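Local coordinates for protein HTH-type transcriptional regulator mcbR (Escherichia coli UMEA 3718-1, PDB 4P9F) that represses McbA by binding its promoter, so preventing colanic acid overproduction and mucoidy, and is important for biofilm formation, at residues 86-89 with 90-93. Residues are numbered along the deposited sequence; the frame is centred on the assembly and turned at random.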
loop_
_atom_site.group_PDB
_atom_site.type_symbol
_atom_site.label_atom_id
_atom_site.label_comp_id
_atom_site.label_asym_id
_atom_site.label_seq_id
_atom_site.Cartn_x
_atom_site.Cartn_y
_atom_site.Cartn_z
ATOM N N LEU A 86 -4.740 8.715 1.349
ATOM C CA LEU A 86 -5.531 7.489 1.386
ATOM C C LEU A 86 -6.616 7.531 2.450
ATOM O O LEU A 86 -7.745 7.094 2.206
ATOM C CB LEU A 86 -4.628 6.282 1.628
ATOM C CG LEU A 86 -3.578 6.048 0.529
ATOM C CD1 LEU A 86 -2.768 4.750 0.746
ATOM C CD2 LEU A 86 -4.216 6.078 -0.875
ATOM N N GLU A 87 -6.284 8.055 3.629
ATOM C CA GLU A 87 -7.237 8.082 4.732
ATOM C C GLU A 87 -8.359 9.113 4.488
ATOM O O GLU A 87 -9.516 8.860 4.810
ATOM C CB GLU A 87 -6.503 8.361 6.056
ATOM C CG GLU A 87 -5.566 7.190 6.470
ATOM C CD GLU A 87 -5.011 7.324 7.891
ATOM O OE1 GLU A 87 -5.776 7.642 8.823
ATOM O OE2 GLU A 87 -3.807 7.122 8.070
ATOM N N LEU A 88 -8.014 10.244 3.880
ATOM C CA LEU A 88 -9.012 11.237 3.516
ATOM C C LEU A 88 -9.936 10.682 2.430
ATOM O O LEU A 88 -11.135 10.961 2.412
ATOM C CB LEU A 88 -8.341 12.526 3.045
ATOM C CG LEU A 88 -7.624 13.329 4.142
ATOM C CD1 LEU A 88 -7.150 14.680 3.618
ATOM C CD2 LEU A 88 -8.519 13.502 5.340
HETATM N N MSE A 89 -9.371 9.900 1.520
HETATM C CA MSE A 89 -10.173 9.238 0.490
HETATM C C MSE A 89 -11.108 8.215 1.121
HETATM O O MSE A 89 -12.298 8.147 0.782
HETATM C CB MSE A 89 -9.273 8.543 -0.547
HETATM C CG MSE A 89 -10.028 7.815 -1.661
HETATM SE SE MSE A 89 -8.816 6.680 -2.751
HETATM C CE MSE A 89 -7.137 7.589 -2.382
ATOM N N ALA A 90 -10.562 7.414 2.031
ATOM C CA ALA A 90 -11.358 6.432 2.742
ATOM C C ALA A 90 -12.505 7.090 3.511
ATOM O O ALA A 90 -13.645 6.635 3.437
ATOM C CB ALA A 90 -10.477 5.605 3.704
ATOM N N VAL A 91 -12.212 8.159 4.246
ATOM C CA VAL A 91 -13.260 8.766 5.079
ATOM C C VAL A 91 -14.375 9.385 4.225
ATOM O O VAL A 91 -15.533 9.304 4.606
ATOM C CB VAL A 91 -12.674 9.832 6.065
ATOM C CG1 VAL A 91 -12.343 11.150 5.365
ATOM C CG2 VAL A 91 -13.634 10.072 7.210
ATOM N N ALA A 92 -14.035 9.944 3.057
ATOM C CA ALA A 92 -15.038 10.572 2.198
ATOM C C ALA A 92 -15.954 9.529 1.584
ATOM O O ALA A 92 -17.147 9.757 1.464
ATOM C CB ALA A 92 -14.379 11.421 1.098
ATOM N N LEU A 93 -15.404 8.374 1.227
ATOM C CA LEU A 93 -16.209 7.316 0.642
ATOM C C LEU A 93 -17.077 6.621 1.682
ATOM O O LEU A 93 -18.140 6.092 1.367
ATOM C CB LEU A 93 -15.298 6.287 -0.027
ATOM C CG LEU A 93 -14.559 6.799 -1.252
ATOM C CD1 LEU A 93 -13.582 5.744 -1.760
ATOM C CD2 LEU A 93 -15.578 7.190 -2.319
#
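Met89 and Leu93 run alongside each other, one turn apart on helix 73-95 of the helical FCD domain. Met89 is modelled as selenomethionine. Its CG meets Leu93 CD1 at 4.1 Å. With chi1 at 180°, Met89 CG is trans to the backbone N and lies near that methyl. The chain then bends at chi3 (-23°), and SE and CE turn back toward the N-terminal end of the helix. The backbone of 86-93 is regular alpha-helix, with four i to i+4 bonds. Ala90 N donates to Leu86 O at 2.8 Å, and Val91 N donates to Glu87 O at the same 2.8 Å. The next two bonds are slightly longer: Ala92 N reaches Leu88 O at 3.1 Å, and Leu93 N reaches Met89 O at 3.1 Å.

Leu88 and Val91 pack on Leu198 of helix 191-210, Leu86 and Ala90 on helix 143-156, and Met89 on Glu85 of the second subunit. In the buried Glu87 carboxylate, OE1 forms a salt bridge to Arg133 and a hydrogen bond with Tyr137 OH, both on helix 122-138. OE2 accepts a hydrogen bond from Trp153 NE1 on helix 143-156 and forms a salt bridge to Arg83, one turn back on the same helix. The chi1 of Val91, 77°, sets CG1 between the backbone N and the carbonyl carbon, which brings Val91 CG1 to 3.2 Å from Leu88 O.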